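Local structure of bifunctional protein PutA (Bdellovibrio bacteriovorus, 5UR2) at residues B[163-166]-B[167-171]; B[177-180]-B[181-184]; B[753-756]-B[757-761]; B[907-911]-B[912-916]; B[920-924]-B[925-929]. The protein probably oxidises L-proline to L-glutamate in two steps, joining a flavin-dependent proline dehydrogenase to an NAD-dependent L-glutamate gamma-semialdehyde dehydrogenase in one chain. All blocks are in the same frame, centred on the assembly; numbering follows the deposited sequence.

How the contacts relate
The five contacts follow one another along the chain and fall into two groups. Contacts 1 and 2, with centres 20 Å apart, belong to the proline dehydrogenase barrel: contact 1 lies on helix 152-173, contact 2 on the loop and short helix 180-183 that come next. Contacts 3, 4 and 5 lie in the aldehyde dehydrogenase part, on neighbouring strands 751-755, 901-908 and 926-929 of one sheet. Contacts 3 and 4 touch, their centres 9 Å apart; contact 5, its centre 12 Å from that of contact 4, shares helix 912-921 with it. Centres of contacts 2 and 5 are 61 Å apart, reflecting the two enzymes carried by one polypeptide.

Contact 1: residues B[163-166]-B[167-171]; sequences MELV and TWLAK
M163 O takes two bonds from a single residue, T167. The backbone N of T167 donates to M163 O at 3.2 Å, as a helix requires, and OG1 of T167 donates to the same M163 O from 3.1 Å. The two donors arrive on opposite faces of the carbonyl plane, so the oxygen is gripped from both. The hydroxyl gets there by turning back along the helix: OG1 stands beside its own backbone N, opposite the carbonyl carbon (chi1 -62°), while CG2 lies anti to the backbone N. The same i to i+4 pattern carries on through W168 N to E164 O, L169 N to L165 O and A170 N to V166 O.

Another side of the helix is apolar. L165 and L169 lie alongside each other and point the same way, their tips meeting with L165 CD1 4.0 Å from L169 CD1. L165 CD1 also comes within 4.3 Å of W168 CE3, a looser touch on the benzene half of the indole.

Further out, L165 and L169 both pack on V142 of barrel strand 138-144, W168 rests on P123 and L127, and V166 and T167 meet L228 of helix 211-232. Helix 152-173 packs against the outside of strand 138-144 of the eight-stranded proline dehydrogenase barrel, and the L165 side chain is about 13 Å from the modified flavin. With its hydroxyl proton used inside the helix, T167 meets the apolar L228 with that donor already satisfied.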
loop_
_atom_site.group_PDB
_atom_site.type_symbol
_atom_site.label_atom_id
_atom_site.label_comp_id
_atom_site.label_asym_id
_atom_site.label_seq_id
_atom_site.Cartn_x
_atom_site.Cartn_y
_atom_site.Cartn_z
ATOM N N MET B 163 -11.337 42.506 -41.717
ATOM C CA MET B 163 -11.200 43.636 -42.633
ATOM C C MET B 163 -12.241 43.564 -43.744
ATOM O O MET B 163 -12.854 44.575 -44.093
ATOM C CB MET B 163 -9.790 43.680 -43.226
ATOM C CG MET B 163 -8.631 43.879 -42.229
ATOM S SD MET B 163 -8.615 45.478 -41.376
ATOM C CE MET B 163 -7.995 46.584 -42.640
ATOM N N GLU B 164 -12.458 42.372 -44.312
ATOM C CA GLU B 164 -13.468 42.232 -45.357
ATOM C C GLU B 164 -14.871 42.429 -44.798
ATOM O O GLU B 164 -15.712 43.064 -45.444
ATOM C CB GLU B 164 -13.359 40.863 -46.029
ATOM C CG GLU B 164 -12.145 40.697 -46.921
ATOM C CD GLU B 164 -11.756 39.237 -47.101
ATOM O OE1 GLU B 164 -12.548 38.363 -46.682
ATOM O OE2 GLU B 164 -10.659 38.967 -47.650
ATOM N N LEU B 165 -15.143 41.890 -43.603
ATOM C CA LEU B 165 -16.468 42.035 -43.006
ATOM C C LEU B 165 -16.818 43.500 -42.796
ATOM O O LEU B 165 -17.912 43.941 -43.164
ATOM C CB LEU B 165 -16.563 41.279 -41.679
ATOM C CG LEU B 165 -17.880 41.522 -40.918
ATOM C CD1 LEU B 165 -19.062 40.960 -41.683
ATOM C CD2 LEU B 165 -17.850 40.926 -39.521
ATOM N N VAL B 166 -15.897 44.268 -42.206
ATOM C CA VAL B 166 -16.184 45.667 -41.891
ATOM C C VAL B 166 -16.425 46.470 -43.167
ATOM O O VAL B 166 -17.375 47.253 -43.253
ATOM C CB VAL B 166 -15.048 46.273 -41.049
ATOM C CG1 VAL B 166 -15.206 47.782 -40.958
ATOM C CG2 VAL B 166 -15.041 45.648 -39.675
ATOM N N THR B 167 -15.570 46.287 -44.178
ATOM C CA THR B 167 -15.730 47.041 -45.420
ATOM C C THR B 167 -17.054 46.695 -46.088
ATOM O O THR B 167 -17.815 47.581 -46.495
ATOM C CB THR B 167 -14.547 46.774 -46.360
ATOM O OG1 THR B 167 -13.330 47.215 -45.742
ATOM C CG2 THR B 167 -14.721 47.526 -47.694
ATOM N N TRP B 168 -17.357 45.404 -46.177
ATOM C CA TRP B 168 -18.534 44.946 -46.906
ATOM C C TRP B 168 -19.843 45.292 -46.183
ATOM O O TRP B 168 -20.825 45.677 -46.827
ATOM C CB TRP B 168 -18.394 43.444 -47.145
ATOM C CG TRP B 168 -19.591 42.792 -47.664
ATOM C CD1 TRP B 168 -19.957 42.676 -48.970
ATOM C CD2 TRP B 168 -20.591 42.123 -46.897
ATOM N NE1 TRP B 168 -21.134 41.979 -49.065
ATOM C CE2 TRP B 168 -21.547 41.627 -47.806
ATOM C CE3 TRP B 168 -20.770 41.889 -45.528
ATOM C CZ2 TRP B 168 -22.676 40.915 -47.392
ATOM C CZ3 TRP B 168 -21.891 41.188 -45.115
ATOM C CH2 TRP B 168 -22.833 40.709 -46.046
ATOM N N LEU B 169 -19.891 45.142 -44.850
ATOM C CA LEU B 169 -21.112 45.486 -44.114
ATOM C C LEU B 169 -21.358 46.993 -44.095
ATOM O O LEU B 169 -22.503 47.442 -44.241
ATOM C CB LEU B 169 -21.066 44.938 -42.691
ATOM C CG LEU B 169 -22.074 43.840 -42.373
ATOM C CD1 LEU B 169 -22.052 43.488 -40.889
ATOM C CD2 LEU B 169 -23.462 44.289 -42.801
ATOM N N ALA B 170 -20.306 47.789 -43.890
ATOM C CA ALA B 170 -20.476 49.238 -43.977
ATOM C C ALA B 170 -21.002 49.639 -45.354
ATOM O O ALA B 170 -21.908 50.479 -45.461
ATOM C CB ALA B 170 -19.155 49.954 -43.677
ATOM N N LYS B 171 -20.482 49.005 -46.410
ATOM C CA LYS B 171 -20.911 49.326 -47.767
ATOM C C LYS B 171 -22.392 49.020 -47.969
ATOM O O LYS B 171 -23.133 49.839 -48.518
ATOM C CB LYS B 171 -20.055 48.570 -48.784
ATOM C CG LYS B 171 -20.440 48.835 -50.255
ATOM C CD LYS B 171 -20.389 50.324 -50.622
ATOM C CE LYS B 171 -18.982 50.908 -50.487
ATOM N NZ LYS B 171 -18.976 52.392 -50.687
#

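Contact 2: residues B[177-180]-B[181-184]; sequences DEVP and QIDR
The backbone passes from extended to helical at V179, the N-cap, whose O receives I182 N and D183 N from opposite faces of its carbonyl plane, D183 N at 2.8 Å from V179 O. D183 closes the turn from the other end: its OD2 accepts V179 N at 2.6 Å in an almost perfectly straight bond (179°), the N-H coming from above the carboxylate plane. E178 runs its extended side chain past D183 in the opposite direction, CG of E178 lying 3.7 Å from CB of D183, and ends in a salt bridge to R184. There E178 OE2 uses its syn lone pair to meet R184 NH1 at 3.1 Å, within the guanidinium plane, although the two flat groups are turned 70° apart; a bend at chi3 of R184 (61°) brings NH1 round. V179 CB also packs on I182 CG1 at 3.6 Å.

D183 OD2 also forms a salt bridge with R134 of helix 123-135, and Q181 NE2 reaches the backbone oxygens of V394 and Y398. Helix 180-183 thereby ties together helix 123-135 and the end of helix 387-395, on the chain between helix 152-173 and barrel strand 194-197.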
loop_
_atom_site.group_PDB
_atom_site.type_symbol
_atom_site.label_atom_id
_atom_site.label_comp_id
_atom_site.label_asym_id
_atom_site.label_seq_id
_atom_site.Cartn_x
_atom_site.Cartn_y
_atom_site.Cartn_z
ATOM N N ASP B 177 -32.370 52.284 -44.498
ATOM C CA ASP B 177 -33.158 53.363 -43.920
ATOM C C ASP B 177 -32.905 53.451 -42.414
ATOM O O ASP B 177 -32.538 52.466 -41.768
ATOM C CB ASP B 177 -34.646 53.152 -44.186
ATOM C CG ASP B 177 -34.985 53.157 -45.664
ATOM O OD1 ASP B 177 -34.112 53.515 -46.487
ATOM O OD2 ASP B 177 -36.139 52.817 -46.000
ATOM N N GLU B 178 -33.117 54.644 -41.851
ATOM C CA GLU B 178 -32.891 54.855 -40.425
ATOM C C GLU B 178 -34.051 54.328 -39.584
ATOM O O GLU B 178 -35.221 54.614 -39.869
ATOM C CB GLU B 178 -32.685 56.339 -40.114
ATOM C CG GLU B 178 -32.014 56.555 -38.759
ATOM C CD GLU B 178 -32.269 57.934 -38.163
ATOM O OE1 GLU B 178 -33.411 58.434 -38.278
ATOM O OE2 GLU B 178 -31.340 58.499 -37.542
ATOM N N VAL B 179 -33.718 53.577 -38.539
ATOM C CA VAL B 179 -34.673 53.104 -37.545
ATOM C C VAL B 179 -34.292 53.706 -36.199
ATOM O O VAL B 179 -33.437 53.172 -35.488
ATOM C CB VAL B 179 -34.711 51.569 -37.475
ATOM C CG1 VAL B 179 -35.771 51.137 -36.483
ATOM C CG2 VAL B 179 -34.989 50.977 -38.862
ATOM N N PRO B 180 -34.921 54.823 -35.811
ATOM C CA PRO B 180 -34.400 55.629 -34.688
ATOM C C PRO B 180 -34.298 54.883 -33.371
ATOM O O PRO B 180 -33.424 55.219 -32.558
ATOM C CB PRO B 180 -35.387 56.799 -34.600
ATOM C CG PRO B 180 -36.026 56.867 -35.937
ATOM C CD PRO B 180 -36.036 55.483 -36.510
ATOM N N GLN B 181 -35.189 53.916 -33.113
ATOM C CA GLN B 181 -35.089 53.159 -31.869
ATOM C C GLN B 181 -33.740 52.451 -31.755
ATOM O O GLN B 181 -33.222 52.281 -30.644
ATOM C CB GLN B 181 -36.243 52.153 -31.755
ATOM C CG GLN B 181 -36.239 51.372 -30.435
ATOM C CD GLN B 181 -37.492 50.539 -30.194
ATOM O OE1 GLN B 181 -38.466 50.620 -30.948
ATOM N NE2 GLN B 181 -37.443 49.682 -29.167
ATOM N N ILE B 182 -33.138 52.064 -32.880
ATOM C CA ILE B 182 -31.863 51.358 -32.864
ATOM C C ILE B 182 -30.712 52.178 -33.434
ATOM O O ILE B 182 -29.553 51.877 -33.119
ATOM C CB ILE B 182 -31.959 50.015 -33.613
ATOM C CG1 ILE B 182 -32.287 50.263 -35.087
ATOM C CG2 ILE B 182 -32.987 49.113 -32.947
ATOM C CD1 ILE B 182 -32.410 48.998 -35.940
ATOM N N ASP B 183 -30.985 53.207 -34.239
ATOM C CA ASP B 183 -29.936 53.938 -34.937
ATOM C C ASP B 183 -29.606 55.270 -34.276
ATOM O O ASP B 183 -28.802 56.031 -34.821
ATOM C CB ASP B 183 -30.333 54.190 -36.403
ATOM C CG ASP B 183 -30.507 52.903 -37.208
ATOM O OD1 ASP B 183 -29.963 51.860 -36.804
ATOM O OD2 ASP B 183 -31.183 52.938 -38.258
ATOM N N ARG B 184 -30.225 55.579 -33.136
ATOM C CA ARG B 184 -29.997 56.828 -32.421
ATOM C C ARG B 184 -30.057 56.563 -30.922
ATOM O O ARG B 184 -30.851 55.740 -30.468
ATOM C CB ARG B 184 -31.066 57.883 -32.771
ATOM C CG ARG B 184 -31.290 58.119 -34.252
ATOM C CD ARG B 184 -32.200 59.320 -34.485
ATOM N NE ARG B 184 -31.607 60.544 -33.954
ATOM C CZ ARG B 184 -30.739 61.300 -34.619
ATOM N NH1 ARG B 184 -30.364 60.955 -35.844
ATOM N NH2 ARG B 184 -30.239 62.395 -34.057
#

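Contact 3: residues B[753-756]-B[757-761]; sequences VIID and NDADL
D756 turns its carboxylate onto the peptide that follows, OD1 accepting N757 N at 2.7 Å with the donor above the carboxylate plane. CG of D756 is swung opposite the backbone N (chi1 -157°), which sets OD1 by that N-H and turns OD2 toward a water, S909 and N914, with D758 OD1 close by. D758 adopts the less common conformer: its CG sits between the backbone N and the carbonyl carbon (chi1 65°), bringing D758 OD1 to 3.5 Å from D756 OD2. The two carboxylates are turned 62° against each other, and such close like charges would probably be costly by themselves. The water probably eases this, donating to D756 OD2 at 2.8 Å and weakly to D758 OD2 at 2.9 Å. Further donors come from outside: S909 OG and N914 ND2 for D756 OD2, H72 NE2 for D758 OD2.

The backbone here is a type I turn from D756 to A759, closed by A759 N to D756 O at 3.2 Å. It brings A759 CB to 3.9 Å from CG2 of I755, the branch of the isoleucine that lies opposite its backbone N.

The turn leads from strand 751-755, which runs between 783-789 and 901-908 in the sheet, into helix 761-773, N-capped by D760. D760 OD2 also forms a salt bridge with R977 of the second subunit, while I755 packs on V792 and F796 of helix 790-806 and on F908 of the neighbouring strand.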
loop_
_atom_site.group_PDB
_atom_site.type_symbol
_atom_site.label_atom_id
_atom_site.label_comp_id
_atom_site.label_asym_id
_atom_site.label_seq_id
_atom_site.Cartn_x
_atom_site.Cartn_y
_atom_site.Cartn_z
ATOM N N VAL B 753 2.264 9.822 -30.264
ATOM C CA VAL B 753 0.902 10.308 -30.091
ATOM C C VAL B 753 0.096 9.847 -31.303
ATOM O O VAL B 753 0.513 10.054 -32.450
ATOM C CB VAL B 753 0.864 11.841 -29.941
ATOM C CG1 VAL B 753 -0.585 12.321 -29.778
ATOM C CG2 VAL B 753 1.703 12.273 -28.747
ATOM N N ILE B 754 -1.039 9.199 -31.056
ATOM C CA ILE B 754 -1.907 8.726 -32.129
ATOM C C ILE B 754 -2.999 9.760 -32.354
ATOM O O ILE B 754 -3.626 10.229 -31.395
ATOM C CB ILE B 754 -2.522 7.357 -31.802
ATOM C CG1 ILE B 754 -1.432 6.317 -31.564
ATOM C CG2 ILE B 754 -3.431 6.905 -32.963
ATOM C CD1 ILE B 754 -1.972 5.003 -31.048
ATOM N N ILE B 755 -3.228 10.119 -33.611
ATOM C CA ILE B 755 -4.268 11.068 -33.987
ATOM C C ILE B 755 -5.379 10.300 -34.687
ATOM O O ILE B 755 -5.219 9.870 -35.835
ATOM C CB ILE B 755 -3.733 12.179 -34.894
ATOM C CG1 ILE B 755 -2.491 12.827 -34.285
ATOM C CG2 ILE B 755 -4.837 13.176 -35.175
ATOM C CD1 ILE B 755 -2.722 13.442 -32.933
ATOM N N ASP B 756 -6.507 10.123 -34.002
ATOM C CA ASP B 756 -7.667 9.484 -34.604
ATOM C C ASP B 756 -8.311 10.417 -35.630
ATOM O O ASP B 756 -8.080 11.626 -35.641
ATOM C CB ASP B 756 -8.695 9.118 -33.535
ATOM C CG ASP B 756 -9.624 8.003 -33.972
ATOM O OD1 ASP B 756 -9.540 7.576 -35.152
ATOM O OD2 ASP B 756 -10.455 7.576 -33.138
ATOM N N ASN B 757 -9.135 9.833 -36.500
ATOM C CA ASN B 757 -9.764 10.609 -37.566
ATOM C C ASN B 757 -10.693 11.696 -37.031
ATOM O O ASN B 757 -10.890 12.721 -37.693
ATOM C CB ASN B 757 -10.531 9.676 -38.490
ATOM C CG ASN B 757 -9.612 8.901 -39.394
ATOM O OD1 ASN B 757 -8.610 9.430 -39.889
ATOM N ND2 ASN B 757 -9.926 7.629 -39.595
ATOM N N ASP B 758 -11.297 11.483 -35.862
ATOM C CA ASP B 758 -12.236 12.440 -35.283
ATOM C C ASP B 758 -11.589 13.348 -34.239
ATOM O O ASP B 758 -12.303 13.983 -33.454
ATOM C CB ASP B 758 -13.420 11.687 -34.669
ATOM C CG ASP B 758 -13.018 10.808 -33.464
ATOM O OD1 ASP B 758 -11.826 10.790 -33.053
ATOM O OD2 ASP B 758 -13.906 10.100 -32.944
ATOM N N ALA B 759 -10.260 13.422 -34.204
ATOM C CA ALA B 759 -9.597 14.173 -33.142
ATOM C C ALA B 759 -9.977 15.649 -33.196
ATOM O O ALA B 759 -10.168 16.229 -34.268
ATOM C CB ALA B 759 -8.073 14.019 -33.240
ATOM N N ASP B 760 -10.086 16.259 -32.020
ATOM C CA ASP B 760 -10.210 17.713 -31.937
ATOM C C ASP B 760 -8.861 18.306 -32.317
ATOM O O ASP B 760 -7.903 18.228 -31.537
ATOM C CB ASP B 760 -10.621 18.122 -30.521
ATOM C CG ASP B 760 -10.896 19.630 -30.378
ATOM O OD1 ASP B 760 -10.159 20.455 -30.963
ATOM O OD2 ASP B 760 -11.855 19.984 -29.649
ATOM N N LEU B 761 -8.774 18.899 -33.511
ATOM C CA LEU B 761 -7.465 19.295 -34.033
ATOM C C LEU B 761 -6.862 20.478 -33.278
ATOM O O LEU B 761 -5.634 20.617 -33.246
ATOM C CB LEU B 761 -7.580 19.579 -35.531
ATOM C CG LEU B 761 -7.965 18.301 -36.296
ATOM C CD1 LEU B 761 -8.057 18.500 -37.796
ATOM C CD2 LEU B 761 -6.935 17.227 -35.999
HETATM O O HOH W 1 -12.946 7.764 -34.369
#

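Contact 4: residues B[907-911]-B[912-916]; sequences VFSRS and PANIN
Two serines work in relay here: S911 caps the helix with its hydroxyl, and its own backbone N is held in turn by the hydroxyl of S909. S911 OG accepts N914 N at 3.0 Å, a nearly straight N-cap bond (165°), and S909 OG accepts S911 N at 3.1 Å, closing an ST turn while the same hydroxyl is engaged with the D756 carboxylate, a partner it shares with N914. In a capping box the side chain of N914 would return a bond to S911 N; S909 OG takes that place instead. The first N-H of the helix is absent altogether, since P912 follows the cap.

The segment is the joint of a beta-alpha-beta crossover in the aldehyde dehydrogenase part, where strand 901-908 ends and helix 912-921 begins before the chain returns as strand 926-929. With the first helical turn closed by I915 N to S911 O at 2.9 Å, the I915 side chain lies along the loop: CG1 lies 3.2 Å from S911 O and CD1 3.4 Å from S909 O. N914 keeps CG beside its backbone N (chi1 -74°), which lays the amide against the S911 side chain, N914 CG being 3.4 Å from S911 OG.

S911 OG has two further partners on helix 66-76, E75 OE1 and R71 NH1. R910 turns away from the helix, giving NE to D758 O and NH1 to a salt bridge with D58, and R976 of the second subunit packs on both R910 and I915.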
loop_
_atom_site.group_PDB
_atom_site.type_symbol
_atom_site.label_atom_id
_atom_site.label_comp_id
_atom_site.label_asym_id
_atom_site.label_seq_id
_atom_site.Cartn_x
_atom_site.Cartn_y
_atom_site.Cartn_z
ATOM N N VAL B 907 -3.219 9.358 -27.174
ATOM C CA VAL B 907 -4.167 9.387 -28.279
ATOM C C VAL B 907 -5.060 10.614 -28.150
ATOM O O VAL B 907 -5.506 10.969 -27.051
ATOM C CB VAL B 907 -5.020 8.100 -28.333
ATOM C CG1 VAL B 907 -5.808 7.918 -27.036
ATOM C CG2 VAL B 907 -5.931 8.114 -29.542
ATOM N N PHE B 908 -5.343 11.243 -29.282
ATOM C CA PHE B 908 -6.409 12.227 -29.391
ATOM C C PHE B 908 -7.546 11.577 -30.162
ATOM O O PHE B 908 -7.378 11.190 -31.321
ATOM C CB PHE B 908 -5.935 13.507 -30.080
ATOM C CG PHE B 908 -5.076 14.369 -29.202
ATOM C CD1 PHE B 908 -3.709 14.147 -29.112
ATOM C CD2 PHE B 908 -5.634 15.383 -28.437
ATOM C CE1 PHE B 908 -2.910 14.938 -28.274
ATOM C CE2 PHE B 908 -4.845 16.172 -27.600
ATOM C CZ PHE B 908 -3.478 15.951 -27.520
ATOM N N SER B 909 -8.687 11.425 -29.505
ATOM C CA SER B 909 -9.799 10.733 -30.121
ATOM C C SER B 909 -11.069 11.138 -29.404
ATOM O O SER B 909 -11.054 11.458 -28.211
ATOM C CB SER B 909 -9.628 9.212 -30.067
ATOM O OG SER B 909 -10.772 8.562 -30.606
ATOM N N ARG B 910 -12.169 11.116 -30.139
ATOM C CA ARG B 910 -13.470 11.352 -29.539
ATOM C C ARG B 910 -14.397 10.175 -29.795
ATOM O O ARG B 910 -15.614 10.325 -29.866
ATOM C CB ARG B 910 -14.046 12.680 -30.024
ATOM C CG ARG B 910 -13.242 13.835 -29.421
ATOM C CD ARG B 910 -13.722 15.190 -29.846
ATOM N NE ARG B 910 -13.428 15.451 -31.246
ATOM C CZ ARG B 910 -13.808 16.554 -31.882
ATOM N NH1 ARG B 910 -14.493 17.485 -31.225
ATOM N NH2 ARG B 910 -13.515 16.724 -33.167
ATOM N N SER B 911 -13.799 8.991 -29.902
ATOM C CA SER B 911 -14.494 7.725 -29.967
ATOM C C SER B 911 -14.289 6.978 -28.662
ATOM O O SER B 911 -13.150 6.598 -28.342
ATOM C CB SER B 911 -13.985 6.882 -31.134
ATOM O OG SER B 911 -14.317 5.519 -30.934
ATOM N N PRO B 912 -15.350 6.742 -27.893
ATOM C CA PRO B 912 -15.192 5.948 -26.659
ATOM C C PRO B 912 -14.573 4.574 -26.885
ATOM O O PRO B 912 -13.735 4.146 -26.083
ATOM C CB PRO B 912 -16.629 5.854 -26.130
ATOM C CG PRO B 912 -17.288 7.135 -26.649
ATOM C CD PRO B 912 -16.692 7.337 -28.020
ATOM N N ALA B 913 -14.949 3.869 -27.955
ATOM C CA ALA B 913 -14.417 2.521 -28.165
ATOM C C ALA B 913 -12.955 2.556 -28.591
ATOM O O ALA B 913 -12.170 1.685 -28.206
ATOM C CB ALA B 913 -15.255 1.771 -29.207
ATOM N N ASN B 914 -12.580 3.535 -29.413
ATOM C CA ASN B 914 -11.176 3.695 -29.775
ATOM C C ASN B 914 -10.347 4.082 -28.557
ATOM O O ASN B 914 -9.228 3.586 -28.375
ATOM C CB ASN B 914 -11.043 4.742 -30.887
ATOM C CG ASN B 914 -11.506 4.221 -32.242
ATOM O OD1 ASN B 914 -11.951 3.078 -32.357
ATOM N ND2 ASN B 914 -11.417 5.065 -33.275
ATOM N N ILE B 915 -10.884 4.954 -27.702
ATOM C CA ILE B 915 -10.180 5.326 -26.479
ATOM C C ILE B 915 -9.968 4.105 -25.593
ATOM O O ILE B 915 -8.888 3.914 -25.023
ATOM C CB ILE B 915 -10.938 6.449 -25.740
ATOM C CG1 ILE B 915 -10.803 7.772 -26.501
ATOM C CG2 ILE B 915 -10.412 6.624 -24.298
ATOM C CD1 ILE B 915 -11.710 8.908 -25.988
ATOM N N ASN B 916 -10.985 3.252 -25.463
ATOM C CA ASN B 916 -10.798 2.057 -24.642
ATOM C C ASN B 916 -9.763 1.107 -25.245
ATOM O O ASN B 916 -8.962 0.517 -24.511
ATOM C CB ASN B 916 -12.132 1.350 -24.417
ATOM C CG ASN B 916 -12.997 2.072 -23.394
ATOM O OD1 ASN B 916 -12.488 2.796 -22.525
ATOM N ND2 ASN B 916 -14.306 1.875 -23.484
#

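Contact 5: residues B[920-924]-B[925-929]; sequences EELEV and GNLYV
L927 spans two residues of the preceding loop, with V924 at its base and L922 at its end. This is the return bend of the beta-alpha-beta unit in the aldehyde dehydrogenase part, where helix 912-921 gives way to strand 926-929. V924 and L927 cross at about a right angle, V924 CG2 butting against L927 CB at 3.8 Å. That methyl occupies the place between the backbone N and the carbonyl carbon, the other methyl, CG1, being opposite the carbonyl (chi1 -66°), and it also lies 3.6 Å from N926 O. At its far end L927 offers CD1 to L922, 3.9 Å from L922 CB; with CG opposite the backbone N (chi1 -163°), the leucine reaches back across the bend.

No hydrogen bond links 920-924 to 925-929; what passes directly between them is apolar contact. An inverse gamma turn centred on E923 tightens the loop, its V924 N to L922 O bond of 3.2 Å being weak. L922 packs further on A896 and N897.

Beyond the bend, N926 to V929 pair with 901-908 in their own chain and also, in parallel, with a strand of the second subunit, so the sheet continues through the dimer interface. The side chain of N926 is about 9 Å from that of E746, a predicted active-site residue; N926 CB points away from 920-924, and the N926 amide is held by ND2 to P942 O and OD1 to G944 N.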
loop_
_atom_site.group_PDB
_atom_site.type_symbol
_atom_site.label_atom_id
_atom_site.label_comp_id
_atom_site.label_asym_id
_atom_site.label_seq_id
_atom_site.Cartn_x
_atom_site.Cartn_y
_atom_site.Cartn_z
ATOM N N GLU B 920 -6.379 -0.332 -23.395
ATOM C CA GLU B 920 -6.096 -1.742 -23.170
ATOM C C GLU B 920 -4.926 -2.265 -23.989
ATOM O O GLU B 920 -4.417 -3.339 -23.668
ATOM C CB GLU B 920 -7.334 -2.605 -23.470
ATOM C CG GLU B 920 -8.486 -2.416 -22.484
ATOM N N GLU B 921 -4.519 -1.579 -25.065
ATOM C CA GLU B 921 -3.546 -2.144 -25.997
ATOM C C GLU B 921 -2.264 -1.339 -26.181
ATOM O O GLU B 921 -1.282 -1.897 -26.678
ATOM C CB GLU B 921 -4.174 -2.344 -27.388
ATOM C CG GLU B 921 -5.373 -3.257 -27.414
ATOM C CD GLU B 921 -6.052 -3.267 -28.777
ATOM O OE1 GLU B 921 -5.325 -3.280 -29.798
ATOM O OE2 GLU B 921 -7.306 -3.234 -28.835
ATOM N N LEU B 922 -2.240 -0.053 -25.845
ATOM C CA LEU B 922 -1.012 0.714 -26.011
ATOM C C LEU B 922 -0.062 0.364 -24.876
ATOM O O LEU B 922 -0.408 0.553 -23.706
ATOM C CB LEU B 922 -1.303 2.214 -26.033
ATOM C CG LEU B 922 -0.083 3.090 -26.314
ATOM C CD1 LEU B 922 0.564 2.676 -27.638
ATOM C CD2 LEU B 922 -0.504 4.557 -26.354
ATOM N N GLU B 923 1.132 -0.137 -25.214
ATOM C CA GLU B 923 2.087 -0.635 -24.212
ATOM C C GLU B 923 3.004 0.502 -23.751
ATOM O O GLU B 923 4.121 0.684 -24.240
ATOM C CB GLU B 923 2.879 -1.806 -24.790
ATOM C CG GLU B 923 1.997 -3.029 -25.115
ATOM C CD GLU B 923 2.662 -4.023 -26.083
ATOM O OE1 GLU B 923 3.742 -3.707 -26.636
ATOM O OE2 GLU B 923 2.104 -5.130 -26.280
ATOM N N VAL B 924 2.525 1.273 -22.766
ATOM C CA VAL B 924 3.288 2.375 -22.180
ATOM C C VAL B 924 3.026 2.448 -20.677
ATOM O O VAL B 924 2.004 1.981 -20.173
ATOM C CB VAL B 924 2.957 3.745 -22.825
ATOM C CG1 VAL B 924 3.407 3.793 -24.297
ATOM C CG2 VAL B 924 1.451 4.047 -22.685
ATOM N N GLY B 925 3.974 3.048 -19.953
ATOM C CA GLY B 925 3.791 3.219 -18.522
ATOM C C GLY B 925 2.974 4.437 -18.152
ATOM O O GLY B 925 2.368 4.473 -17.081
ATOM N N ASN B 926 2.970 5.457 -19.005
ATOM C CA ASN B 926 2.159 6.654 -18.809
ATOM C C ASN B 926 1.375 6.886 -20.086
ATOM O O ASN B 926 1.952 7.261 -21.116
ATOM C CB ASN B 926 3.003 7.875 -18.459
ATOM C CG ASN B 926 3.403 7.902 -17.003
ATOM O OD1 ASN B 926 4.402 7.296 -16.597
ATOM N ND2 ASN B 926 2.613 8.597 -16.200
ATOM N N LEU B 927 0.074 6.637 -20.010
ATOM C CA LEU B 927 -0.838 6.737 -21.134
ATOM C C LEU B 927 -1.681 7.993 -20.970
ATOM O O LEU B 927 -2.224 8.240 -19.888
ATOM C CB LEU B 927 -1.730 5.500 -21.194
ATOM C CG LEU B 927 -2.485 5.193 -22.471
ATOM C CD1 LEU B 927 -2.598 3.662 -22.633
ATOM C CD2 LEU B 927 -3.832 5.847 -22.445
ATOM N N TYR B 928 -1.815 8.769 -22.039
ATOM C CA TYR B 928 -2.581 10.009 -21.991
ATOM C C TYR B 928 -3.678 9.997 -23.038
ATOM O O TYR B 928 -3.459 9.566 -24.175
ATOM C CB TYR B 928 -1.679 11.242 -22.201
ATOM C CG TYR B 928 -0.659 11.394 -21.109
ATOM C CD1 TYR B 928 -0.976 12.069 -19.938
ATOM C CD2 TYR B 928 0.614 10.831 -21.230
ATOM C CE1 TYR B 928 -0.065 12.196 -18.923
ATOM C CE2 TYR B 928 1.541 10.967 -20.225
ATOM C CZ TYR B 928 1.193 11.653 -19.073
ATOM O OH TYR B 928 2.097 11.797 -18.061
ATOM N N VAL B 929 -4.853 10.500 -22.661
ATOM C CA VAL B 929 -5.992 10.613 -23.567
ATOM C C VAL B 929 -6.376 12.084 -23.673
ATOM O O VAL B 929 -6.675 12.734 -22.660
ATOM C CB VAL B 929 -7.176 9.747 -23.108
ATOM C CG1 VAL B 929 -8.362 9.899 -24.047
ATOM C CG2 VAL B 929 -6.748 8.288 -23.052
#